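Local coordinates for protein cyclopenase asqI (Emericella nidulans, PDB 5YY3) that catalyses the zinc-dependent ring contraction of 4'-methoxycyclopenin to 4'-methoxyviridicatin, with loss of methyl isocyanate, in aspoquinolone mycotoxin biosynthesis, at residues G305-T310 and N325-I330; D296-A301 and G329-Q334; E160-D165 and E457-L462; A155-E160 and P451-M456. One frame throughout, in Å; residues are numbered along the deposited sequence.

The four contacts form two pairs. Interactions 1 and 2 have centres about 6 Å apart and share Gly329 and Ile330 of helix 323-331. Phe307 of interaction 1 also packs on Ile298 and Ala301 of interaction 2. This pair lies near the zinc site: the side chains of Leu331 and Val327 are about 9 and 11 Å from that of His218, a zinc ligand. Interactions 3 and 4 have centres about 11 Å apart, share Glu160 and join the hemocyanin-type helical region to the Ig-like region. Both also touch the third subunit. Interactions 1 and 4 lie on opposite sides of the chain's centre, with centres about 45 Å apart.

Interaction 1 (G305-T310 and N325-I330); sequences GQFETT and NFVGGI
Phe307 and Ile330 make most of this contact, and Val327 adds a smaller part. The CD1 methyl of Ile330 lies over one face of the Phe307 ring. It is 3.5 Å from the ring centroid and 18° off the ring normal, which makes this a CH-pi contact. The methyl is shifted toward the rim, so its closest ring atom is Phe307 CD1, at 3.4 Å. This is tight packing for two carbons. The two side chains reach each other from opposite directions. Ile330 CD1 arrives at the end of an extended branch, with chi2 at 173°. Val327 meets a different part of the ring. Its CG2 methyl lies at the edge, near the ring plane, 4.2 Å from Phe307 CE2. Phe307 is therefore touched both over a face and at its rim. No hydrogen bond joins the two segments, and all three side chains are buried. Tyr352 adds an edge-to-face ring contact to Phe307, and Ile298 of helix 288-304 touches both Phe307 and Ile330. Two residues before Phe307, Gly305 has positive phi. It is the C-prime residue of a Schellman motif that ends helix 288-304, and the chain passes from there into strand 306-307. The contact packs this short antiparallel two-stranded sheet against helix 323-331, within the hemocyanin-type domain that carries the zinc site.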
loop_
_atom_site.group_PDB
_atom_site.type_symbol
_atom_site.label_atom_id
_atom_site.label_comp_id
_atom_site.label_asym_id
_atom_site.label_seq_id
_atom_site.Cartn_x
_atom_site.Cartn_y
_atom_site.Cartn_z
ATOM N N GLY A 305 -45.806 1.198 -9.972
ATOM C CA GLY A 305 -46.306 2.540 -9.721
ATOM C C GLY A 305 -47.443 2.628 -8.721
ATOM O O GLY A 305 -48.095 3.663 -8.648
ATOM N N GLN A 306 -47.686 1.552 -7.967
ATOM C CA GLN A 306 -48.711 1.518 -6.913
ATOM C C GLN A 306 -48.212 0.745 -5.709
ATOM O O GLN A 306 -47.478 -0.226 -5.866
ATOM C CB GLN A 306 -50.016 0.828 -7.369
ATOM C CG GLN A 306 -50.399 0.929 -8.830
ATOM C CD GLN A 306 -51.307 -0.221 -9.275
ATOM O OE1 GLN A 306 -51.517 -1.199 -8.542
ATOM N NE2 GLN A 306 -51.825 -0.115 -10.491
ATOM N N PHE A 307 -48.657 1.122 -4.514
ATOM C CA PHE A 307 -48.549 0.221 -3.367
ATOM C C PHE A 307 -49.934 -0.358 -3.033
ATOM O O PHE A 307 -50.895 0.388 -2.827
ATOM C CB PHE A 307 -47.948 0.934 -2.148
ATOM C CG PHE A 307 -46.439 1.068 -2.198
ATOM C CD1 PHE A 307 -45.626 0.082 -1.668
ATOM C CD2 PHE A 307 -45.842 2.167 -2.797
ATOM C CE1 PHE A 307 -44.253 0.193 -1.716
ATOM C CE2 PHE A 307 -44.465 2.287 -2.848
ATOM C CZ PHE A 307 -43.669 1.298 -2.310
ATOM N N GLU A 308 -50.028 -1.686 -2.982
ATOM C CA GLU A 308 -51.298 -2.354 -2.716
ATOM C C GLU A 308 -51.839 -2.014 -1.340
ATOM O O GLU A 308 -51.105 -1.918 -0.351
ATOM C CB GLU A 308 -51.172 -3.879 -2.854
ATOM C CG GLU A 308 -50.924 -4.355 -4.282
ATOM C CD GLU A 308 -51.873 -3.732 -5.286
ATOM O OE1 GLU A 308 -53.105 -3.762 -5.052
ATOM O OE2 GLU A 308 -51.387 -3.196 -6.312
ATOM N N THR A 309 -53.152 -1.838 -1.312
ATOM C CA THR A 309 -53.899 -1.514 -0.117
ATOM C C THR A 309 -54.543 -2.822 0.371
ATOM O O THR A 309 -54.539 -3.831 -0.337
ATOM C CB THR A 309 -54.932 -0.374 -0.438
ATOM O OG1 THR A 309 -54.255 0.893 -0.434
ATOM C CG2 THR A 309 -56.098 -0.301 0.544
ATOM N N THR A 310 -55.033 -2.818 1.603
ATOM C CA THR A 310 -55.819 -3.915 2.154
ATOM C C THR A 310 -57.107 -4.212 1.352
ATOM O O THR A 310 -57.669 -5.307 1.453
ATOM C CB THR A 310 -56.186 -3.604 3.624
ATOM O OG1 THR A 310 -56.471 -4.816 4.323
ATOM C CG2 THR A 310 -57.374 -2.633 3.702
ATOM N N ASN A 325 -41.935 10.337 -0.441
ATOM C CA ASN A 325 -42.557 10.319 0.875
ATOM C C ASN A 325 -43.143 8.955 1.181
ATOM O O ASN A 325 -43.068 8.469 2.312
ATOM C CB ASN A 325 -43.647 11.375 0.976
ATOM C CG ASN A 325 -43.996 11.696 2.407
ATOM O OD1 ASN A 325 -43.111 11.813 3.258
ATOM N ND2 ASN A 325 -45.291 11.817 2.693
ATOM N N PHE A 326 -43.718 8.329 0.165
ATOM C CA PHE A 326 -44.350 7.036 0.363
ATOM C C PHE A 326 -43.331 5.918 0.373
ATOM O O PHE A 326 -43.374 5.056 1.241
ATOM C CB PHE A 326 -45.418 6.782 -0.707
ATOM C CG PHE A 326 -46.784 7.256 -0.305
ATOM C CD1 PHE A 326 -47.596 6.471 0.519
ATOM C CD2 PHE A 326 -47.256 8.501 -0.718
ATOM C CE1 PHE A 326 -48.873 6.915 0.904
ATOM C CE2 PHE A 326 -48.532 8.951 -0.339
ATOM C CZ PHE A 326 -49.338 8.151 0.470
ATOM N N VAL A 327 -42.414 5.923 -0.587
ATOM C CA VAL A 327 -41.363 4.919 -0.605
ATOM C C VAL A 327 -40.549 4.969 0.695
ATOM O O VAL A 327 -40.297 3.942 1.316
ATOM C CB VAL A 327 -40.424 5.093 -1.812
ATOM C CG1 VAL A 327 -39.210 4.150 -1.682
ATOM C CG2 VAL A 327 -41.174 4.832 -3.109
ATOM N N GLY A 328 -40.158 6.173 1.106
ATOM C CA GLY A 328 -39.429 6.365 2.347
ATOM C C GLY A 328 -40.265 5.983 3.548
ATOM O O GLY A 328 -39.784 5.296 4.460
ATOM N N GLY A 329 -41.524 6.418 3.547
ATOM C CA GLY A 329 -42.439 6.118 4.635
ATOM C C GLY A 329 -42.669 4.626 4.842
ATOM O O GLY A 329 -42.639 4.129 5.968
ATOM N N ILE A 330 -42.893 3.898 3.754
ATOM C CA ILE A 330 -43.142 2.475 3.865
ATOM C C ILE A 330 -41.888 1.721 4.333
ATOM O O ILE A 330 -41.978 0.842 5.196
ATOM C CB ILE A 330 -43.670 1.928 2.534
ATOM C CG1 ILE A 330 -45.134 2.354 2.391
ATOM C CG2 ILE A 330 -43.505 0.401 2.458
ATOM C CD1 ILE A 330 -45.768 2.052 1.060
#

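Interaction 2 (D296-A301 and G329-Q334); sequences DNIYAA and GILDAQ
Gly329 O, next to the touching residues Ile330 and Leu331, is gripped by two backbone amides. Gln334 N donates to Gly329 O at 2.9 Å. Asp332 N makes a weak bond to the same Gly329 O at 3.2 Å. Ala333 N also donates to Ile330 O, at 2.9 Å. The Gln334 N to Gly329 O and Ala333 N to Ile330 O bonds make a Schellman motif, with Ala333, of positive phi, as its C-prime residue; it ends helix 323-331. The contact across the segments is apolar and has no hydrogen bond. Ile298 carries one side of it with a single methyl. Its CD1 is 3.8 Å from Leu331 CD2 and 4.1 Å from Ile330 CG2. The Ile298 side chain is extended, with chi2 at 179°, and this puts CD1 at the far end of the branch, facing both partners. Ile330 presents CG2 here, the branch not used on Phe307. Leu331 starts off to one side, but its CD2 methyl swings back to meet Ile298. All three side chains are buried. Around them, Tyr352 of helix 349-352 touches Ile298 and Ile330, while Tyr403 of helix 391-410 touches Ile298 and Leu331. Leu331 also packs on Leu215 of helix 210-231, the helix that holds zinc ligand His218. The contact thus joins helix 288-304 to the end of helix 323-331, with helices 349-352 and 391-410 lining it.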
loop_
_atom_site.group_PDB
_atom_site.type_symbol
_atom_site.label_atom_id
_atom_site.label_comp_id
_atom_site.label_asym_id
_atom_site.label_seq_id
_atom_site.Cartn_x
_atom_site.Cartn_y
_atom_site.Cartn_z
ATOM N N ASP A 296 -38.505 -7.250 -2.249
ATOM C CA ASP A 296 -38.977 -7.614 -3.585
ATOM C C ASP A 296 -40.309 -6.946 -3.880
ATOM O O ASP A 296 -40.587 -6.558 -5.016
ATOM C CB ASP A 296 -39.148 -9.127 -3.722
ATOM C CG ASP A 296 -37.844 -9.864 -3.726
ATOM O OD1 ASP A 296 -36.794 -9.204 -3.908
ATOM O OD2 ASP A 296 -37.875 -11.113 -3.567
ATOM N N ASN A 297 -41.140 -6.834 -2.849
ATOM C CA ASN A 297 -42.476 -6.296 -3.030
ATOM C C ASN A 297 -42.422 -4.778 -3.193
ATOM O O ASN A 297 -43.131 -4.214 -4.029
ATOM C CB ASN A 297 -43.380 -6.699 -1.861
ATOM C CG ASN A 297 -43.740 -8.177 -1.883
ATOM O OD1 ASN A 297 -43.616 -8.840 -2.911
ATOM N ND2 ASN A 297 -44.203 -8.693 -0.753
ATOM N N ILE A 298 -41.559 -4.123 -2.415
ATOM C CA ILE A 298 -41.342 -2.684 -2.569
ATOM C C ILE A 298 -40.712 -2.394 -3.933
ATOM O O ILE A 298 -41.044 -1.391 -4.577
ATOM C CB ILE A 298 -40.471 -2.123 -1.430
ATOM C CG1 ILE A 298 -41.169 -2.367 -0.096
ATOM C CG2 ILE A 298 -40.195 -0.621 -1.628
ATOM C CD1 ILE A 298 -40.402 -1.887 1.096
ATOM N N TYR A 299 -39.827 -3.280 -4.396
ATOM C CA TYR A 299 -39.254 -3.120 -5.735
ATOM C C TYR A 299 -40.360 -3.156 -6.790
ATOM O O TYR A 299 -40.454 -2.280 -7.665
ATOM C CB TYR A 299 -38.237 -4.214 -6.042
ATOM C CG TYR A 299 -36.864 -4.071 -5.398
ATOM C CD1 TYR A 299 -36.492 -2.922 -4.712
ATOM C CD2 TYR A 299 -35.936 -5.102 -5.496
ATOM C CE1 TYR A 299 -35.230 -2.812 -4.126
ATOM C CE2 TYR A 299 -34.685 -4.993 -4.935
ATOM C CZ TYR A 299 -34.331 -3.849 -4.252
ATOM O OH TYR A 299 -33.074 -3.779 -3.688
ATOM N N ALA A 300 -41.199 -4.182 -6.682
ATOM C CA ALA A 300 -42.255 -4.452 -7.652
ATOM C C ALA A 300 -43.278 -3.323 -7.692
ATOM O O ALA A 300 -43.722 -2.900 -8.765
ATOM C CB ALA A 300 -42.934 -5.787 -7.323
ATOM N N ALA A 301 -43.647 -2.848 -6.507
ATOM C CA ALA A 301 -44.587 -1.746 -6.356
ATOM C C ALA A 301 -44.092 -0.455 -7.015
ATOM O O ALA A 301 -44.859 0.257 -7.652
ATOM C CB ALA A 301 -44.859 -1.502 -4.883
ATOM N N GLY A 329 -41.524 6.418 3.547
ATOM C CA GLY A 329 -42.439 6.118 4.635
ATOM C C GLY A 329 -42.669 4.626 4.842
ATOM O O GLY A 329 -42.639 4.129 5.968
ATOM N N ILE A 330 -42.893 3.898 3.754
ATOM C CA ILE A 330 -43.142 2.475 3.865
ATOM C C ILE A 330 -41.888 1.721 4.333
ATOM O O ILE A 330 -41.978 0.842 5.196
ATOM C CB ILE A 330 -43.670 1.928 2.534
ATOM C CG1 ILE A 330 -45.134 2.354 2.391
ATOM C CG2 ILE A 330 -43.505 0.401 2.458
ATOM C CD1 ILE A 330 -45.768 2.052 1.060
ATOM N N LEU A 331 -40.723 2.078 3.791
ATOM C CA LEU A 331 -39.442 1.525 4.251
ATOM C C LEU A 331 -39.291 1.644 5.765
ATOM O O LEU A 331 -38.720 0.762 6.409
ATOM C CB LEU A 331 -38.263 2.231 3.563
ATOM C CG LEU A 331 -37.971 1.784 2.126
ATOM C CD1 LEU A 331 -36.971 2.707 1.435
ATOM C CD2 LEU A 331 -37.509 0.318 2.096
ATOM N N ASP A 332 -39.820 2.729 6.330
ATOM C CA ASP A 332 -39.696 2.977 7.761
ATOM C C ASP A 332 -40.982 2.634 8.519
ATOM O O ASP A 332 -41.142 3.030 9.677
ATOM C CB ASP A 332 -39.303 4.433 7.999
ATOM C CG ASP A 332 -38.821 4.693 9.415
ATOM O OD1 ASP A 332 -37.885 3.998 9.881
ATOM O OD2 ASP A 332 -39.381 5.604 10.065
ATOM N N ALA A 333 -41.879 1.888 7.861
ATOM C CA ALA A 333 -43.159 1.405 8.446
ATOM C C ALA A 333 -44.003 2.496 9.097
ATOM O O ALA A 333 -44.565 2.316 10.178
ATOM C CB ALA A 333 -42.909 0.304 9.461
ATOM N N GLN A 334 -44.115 3.625 8.427
ATOM C CA GLN A 334 -44.972 4.694 8.928
ATOM C C GLN A 334 -46.381 4.631 8.403
ATOM O O GLN A 334 -46.899 5.587 7.864
ATOM C CB GLN A 334 -44.318 6.018 8.614
ATOM C CG GLN A 334 -43.022 5.932 9.282
ATOM C CD GLN A 334 -42.320 7.206 9.309
ATOM O OE1 GLN A 334 -42.095 7.845 8.275
ATOM N NE2 GLN A 334 -41.926 7.602 10.504
#

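Interaction 3 (E160-D165 and E457-L462); sequences EICTAD and ESKAKL
Glu160 and Lys459 form a salt bridge between Glu160 OE2 and Lys459 NZ. The modelled distance between these atoms is 2.5 Å, very short for such a bond, so the exact length is doubtful. Lys459 NZ has two further partners. It donates to Ala171 O, and a water accepts from Lys459 NZ at 3.1 Å. That water makes only a weak bond to Ile161 O, which also accepts from Thr166 OG1. The ammonium group is thus well satisfied. On the acid side, Glu160 OE2 takes a weak bond from Ser174 OG as well. The two side chains cross at about a right angle. Glu160 is extended toward the lysine, while Lys459 bends at its last torsion (chi4 57°) and brings NZ back onto the carboxylate. Ser458 touches the same carboxylate through carbon, with Ser458 CB 3.8 Å from Glu160 CD; its OG bonds instead to Asp178 OD2. Lys461 NZ meets the syn lone pair of Glu457 OE2 at 2.8 Å and also pairs with Asp179 and Asp181. Cys162 SG lies 4.3 Å from Lys459 CE and forms a disulfide with Cys162 of the third subunit. A charge pair of a buried lysine and a partly exposed glutamate therefore joins the hemocyanin-type and Ig-like regions next to a covalent subunit link. The nearby carboxylates and lysines would probably favour one another's charged forms.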
loop_
_atom_site.group_PDB
_atom_site.type_symbol
_atom_site.label_atom_id
_atom_site.label_comp_id
_atom_site.label_asym_id
_atom_site.label_seq_id
_atom_site.Cartn_x
_atom_site.Cartn_y
_atom_site.Cartn_z
ATOM N N GLU A 160 -6.971 4.082 19.820
ATOM C CA GLU A 160 -7.323 3.154 18.763
ATOM C C GLU A 160 -6.117 2.298 18.382
ATOM O O GLU A 160 -4.981 2.747 18.460
ATOM C CB GLU A 160 -7.835 3.939 17.549
ATOM C CG GLU A 160 -8.305 3.104 16.381
ATOM C CD GLU A 160 -8.328 3.905 15.094
ATOM O OE1 GLU A 160 -7.448 4.784 14.918
ATOM O OE2 GLU A 160 -9.228 3.653 14.266
ATOM N N ILE A 161 -6.360 1.057 17.976
ATOM C CA ILE A 161 -5.292 0.220 17.454
ATOM C C ILE A 161 -5.090 0.535 15.960
ATOM O O ILE A 161 -5.863 0.040 15.130
ATOM C CB ILE A 161 -5.618 -1.280 17.691
ATOM C CG1 ILE A 161 -5.827 -1.542 19.183
ATOM C CG2 ILE A 161 -4.512 -2.199 17.179
ATOM C CD1 ILE A 161 -5.929 -3.028 19.555
ATOM N N CYS A 162 -4.106 1.390 15.622
ATOM C CA CYS A 162 -3.780 1.690 14.204
ATOM C C CYS A 162 -2.530 0.849 13.899
ATOM O O CYS A 162 -1.412 1.143 14.355
ATOM C CB CYS A 162 -3.587 3.235 13.877
ATOM S SG CYS A 162 -3.580 4.997 12.990
ATOM N N THR A 163 -2.754 -0.215 13.133
ATOM C CA THR A 163 -1.772 -1.250 12.834
ATOM C C THR A 163 -1.935 -1.683 11.365
ATOM O O THR A 163 -2.986 -1.464 10.777
ATOM C CB THR A 163 -1.956 -2.427 13.840
ATOM O OG1 THR A 163 -0.932 -2.389 14.841
ATOM C CG2 THR A 163 -1.998 -3.752 13.203
ATOM N N ALA A 164 -0.909 -2.271 10.752
ATOM C CA ALA A 164 -1.039 -2.742 9.373
ATOM C C ALA A 164 -2.149 -3.782 9.268
ATOM O O ALA A 164 -2.778 -3.931 8.227
ATOM C CB ALA A 164 0.286 -3.318 8.856
ATOM N N ASP A 165 -2.386 -4.502 10.352
ATOM C CA ASP A 165 -3.425 -5.514 10.379
ATOM C C ASP A 165 -4.813 -4.870 10.431
ATOM O O ASP A 165 -5.772 -5.470 9.994
ATOM C CB ASP A 165 -3.239 -6.466 11.572
ATOM C CG ASP A 165 -1.899 -7.211 11.542
ATOM O OD1 ASP A 165 -1.326 -7.390 10.436
ATOM O OD2 ASP A 165 -1.431 -7.657 12.623
ATOM N N GLU A 457 -13.433 9.822 19.417
ATOM C CA GLU A 457 -13.023 10.031 18.027
ATOM C C GLU A 457 -11.751 9.248 17.712
ATOM O O GLU A 457 -11.023 8.841 18.615
ATOM C CB GLU A 457 -12.812 11.520 17.742
ATOM C CG GLU A 457 -14.054 12.364 17.962
ATOM C CD GLU A 457 -13.843 13.823 17.603
ATOM O OE1 GLU A 457 -12.763 14.372 17.885
ATOM O OE2 GLU A 457 -14.767 14.429 17.039
ATOM N N SER A 458 -11.485 9.023 16.429
ATOM C CA SER A 458 -10.280 8.289 16.051
ATOM C C SER A 458 -9.616 8.882 14.823
ATOM O O SER A 458 -10.286 9.480 13.979
ATOM C CB SER A 458 -10.604 6.815 15.815
ATOM O OG SER A 458 -11.658 6.669 14.875
ATOM N N LYS A 459 -8.288 8.733 14.769
ATOM C CA LYS A 459 -7.455 9.012 13.596
ATOM C C LYS A 459 -7.281 10.502 13.265
ATOM O O LYS A 459 -6.180 10.927 12.937
ATOM C CB LYS A 459 -8.001 8.258 12.371
ATOM C CG LYS A 459 -7.852 6.727 12.477
ATOM C CD LYS A 459 -7.689 6.081 11.090
ATOM C CE LYS A 459 -7.507 4.564 11.175
ATOM N NZ LYS A 459 -8.644 3.876 11.887
ATOM N N ALA A 460 -8.356 11.284 13.347
ATOM C CA ALA A 460 -8.292 12.728 13.098
ATOM C C ALA A 460 -9.600 13.420 13.492
ATOM O O ALA A 460 -10.609 12.765 13.750
ATOM C CB ALA A 460 -7.978 13.015 11.628
ATOM N N LYS A 461 -9.547 14.746 13.566
ATOM C CA LYS A 461 -10.732 15.587 13.650
ATOM C C LYS A 461 -10.723 16.511 12.442
ATOM O O LYS A 461 -9.876 17.399 12.363
ATOM C CB LYS A 461 -10.756 16.415 14.941
ATOM C CG LYS A 461 -11.954 17.367 15.050
ATOM C CD LYS A 461 -13.261 16.580 15.189
ATOM C CE LYS A 461 -14.469 17.485 15.351
ATOM N NZ LYS A 461 -15.671 16.732 15.828
ATOM N N LEU A 462 -11.635 16.295 11.500
ATOM C CA LEU A 462 -11.669 17.103 10.284
ATOM C C LEU A 462 -12.166 18.510 10.613
ATOM O O LEU A 462 -12.912 18.721 11.572
ATOM C CB LEU A 462 -12.554 16.456 9.224
ATOM C CG LEU A 462 -12.655 17.211 7.887
ATOM C CD1 LEU A 462 -11.290 17.311 7.217
ATOM C CD2 LEU A 462 -13.663 16.571 6.937
HETATM O O HOH W 1 -7.620 1.044 12.445
#

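Interaction 4 (A155-E160 and P451-M456); sequences ANVAGE and PAVNFM
Val157 and Val453 make the apolar part of this contact. Their CG1 methyls meet at 3.9 Å, the one apolar side-chain pair across the segments. In both valines CG1 points away from the residue's own amide nitrogen (chi1 -172° in Val157, -177° in Val453), and this turns it to the opposite segment. The same methyl of Val453 also rests against the backbone of the other segment. Val453 CG1 is 3.7 Å from Ala158 O and 4.4 Å from Gly159 CA. Hydrogen bonds do not cross between these segments; the polar groups are served in other ways. Met456 N donates to Val453 O at 3.0 Å and Phe455 N to Ala452 O at 2.9 Å; these bonds accompany a short 3-10 segment at residues 453-454. Ser255 OG bonds Gly159 O, and Ser256 OG bonds Ala158 O weakly. The third subunit supplies bonds of its own. Val157 N and Asn156 OD1 pair with OD1 and ND2 of its Asn454, and the same bonds run back from Asn454 to that subunit. The contact lies at this subunit interface. It brings the loop between helices 129-133 and 174-177, of the hemocyanin-type region, against the loop linking strands 443-449 and 461-475 of the Ig-like region.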
loop_
_atom_site.group_PDB
_atom_site.type_symbol
_atom_site.label_atom_id
_atom_site.label_comp_id
_atom_site.label_asym_id
_atom_site.label_seq_id
_atom_site.Cartn_x
_atom_site.Cartn_y
_atom_site.Cartn_z
ATOM N N ALA A 155 -9.410 4.032 34.286
ATOM C CA ALA A 155 -8.264 4.816 34.731
ATOM C C ALA A 155 -7.426 5.282 33.533
ATOM O O ALA A 155 -7.135 6.480 33.389
ATOM C CB ALA A 155 -7.402 4.002 35.715
ATOM N N ASN A 156 -7.034 4.335 32.680
ATOM C CA ASN A 156 -6.242 4.660 31.494
ATOM C C ASN A 156 -7.116 4.943 30.288
ATOM O O ASN A 156 -8.161 4.317 30.108
ATOM C CB ASN A 156 -5.264 3.535 31.175
ATOM C CG ASN A 156 -4.021 3.594 32.044
ATOM O OD1 ASN A 156 -3.878 4.496 32.879
ATOM N ND2 ASN A 156 -3.117 2.625 31.864
ATOM N N VAL A 157 -6.692 5.899 29.469
ATOM C CA VAL A 157 -7.438 6.244 28.277
ATOM C C VAL A 157 -6.925 5.407 27.117
ATOM O O VAL A 157 -5.786 5.566 26.668
ATOM C CB VAL A 157 -7.335 7.742 27.956
ATOM C CG1 VAL A 157 -8.277 8.113 26.808
ATOM C CG2 VAL A 157 -7.643 8.567 29.205
ATOM N N ALA A 158 -7.769 4.500 26.646
ATOM C CA ALA A 158 -7.401 3.606 25.559
ATOM C C ALA A 158 -7.577 4.301 24.227
ATOM O O ALA A 158 -8.628 4.853 23.944
ATOM C CB ALA A 158 -8.238 2.333 25.608
ATOM N N GLY A 159 -6.539 4.288 23.410
ATOM C CA GLY A 159 -6.656 4.854 22.079
ATOM C C GLY A 159 -7.002 3.752 21.102
ATOM O O GLY A 159 -7.286 2.626 21.501
ATOM N N GLU A 160 -6.971 4.082 19.820
ATOM C CA GLU A 160 -7.323 3.154 18.763
ATOM C C GLU A 160 -6.117 2.298 18.382
ATOM O O GLU A 160 -4.981 2.747 18.460
ATOM C CB GLU A 160 -7.835 3.939 17.549
ATOM C CG GLU A 160 -8.305 3.104 16.381
ATOM C CD GLU A 160 -8.328 3.905 15.094
ATOM O OE1 GLU A 160 -7.448 4.784 14.918
ATOM O OE2 GLU A 160 -9.228 3.653 14.266
ATOM N N PRO A 451 -7.671 13.858 16.873
ATOM C CA PRO A 451 -9.007 13.509 17.365
ATOM C C PRO A 451 -9.055 13.755 18.855
ATOM O O PRO A 451 -8.014 13.715 19.525
ATOM C CB PRO A 451 -9.130 12.014 17.050
ATOM C CG PRO A 451 -7.688 11.520 17.105
ATOM C CD PRO A 451 -6.840 12.678 16.580
ATOM N N ALA A 452 -10.246 14.023 19.363
ATOM C CA ALA A 452 -10.461 14.103 20.791
ATOM C C ALA A 452 -10.877 12.717 21.304
ATOM O O ALA A 452 -12.040 12.329 21.202
ATOM C CB ALA A 452 -11.510 15.154 21.111
ATOM N N VAL A 453 -9.912 11.971 21.841
ATOM C CA VAL A 453 -10.121 10.567 22.220
ATOM C C VAL A 453 -11.160 10.406 23.321
ATOM O O VAL A 453 -11.895 9.422 23.343
ATOM C CB VAL A 453 -8.809 9.917 22.677
ATOM C CG1 VAL A 453 -9.024 8.460 23.003
ATOM C CG2 VAL A 453 -7.765 10.049 21.601
ATOM N N ASN A 454 -11.217 11.374 24.236
ATOM C CA ASN A 454 -12.229 11.366 25.300
ATOM C C ASN A 454 -13.653 11.550 24.754
ATOM O O ASN A 454 -14.615 11.167 25.407
ATOM C CB ASN A 454 -11.927 12.454 26.336
ATOM C CG ASN A 454 -11.789 13.834 25.711
ATOM O OD1 ASN A 454 -11.072 14.011 24.726
ATOM N ND2 ASN A 454 -12.497 14.813 26.266
ATOM N N PHE A 455 -13.782 12.152 23.568
ATOM C CA PHE A 455 -15.065 12.246 22.873
ATOM C C PHE A 455 -15.261 11.118 21.843
ATOM O O PHE A 455 -16.010 11.280 20.869
ATOM C CB PHE A 455 -15.201 13.594 22.163
ATOM C CG PHE A 455 -15.534 14.754 23.074
ATOM C CD1 PHE A 455 -14.540 15.417 23.775
ATOM C CD2 PHE A 455 -16.847 15.195 23.208
ATOM C CE1 PHE A 455 -14.849 16.501 24.604
ATOM C CE2 PHE A 455 -17.156 16.280 24.032
ATOM C CZ PHE A 455 -16.152 16.928 24.730
ATOM N N MET A 456 -14.574 9.993 22.053
ATOM C CA MET A 456 -14.720 8.786 21.223
ATOM C C MET A 456 -14.404 8.972 19.736
ATOM O O MET A 456 -15.018 8.331 18.891
ATOM C CB MET A 456 -16.135 8.215 21.365
ATOM C CG MET A 456 -16.489 7.858 22.813
ATOM S SD MET A 456 -15.251 6.769 23.554
ATOM C CE MET A 456 -15.203 7.325 25.259
#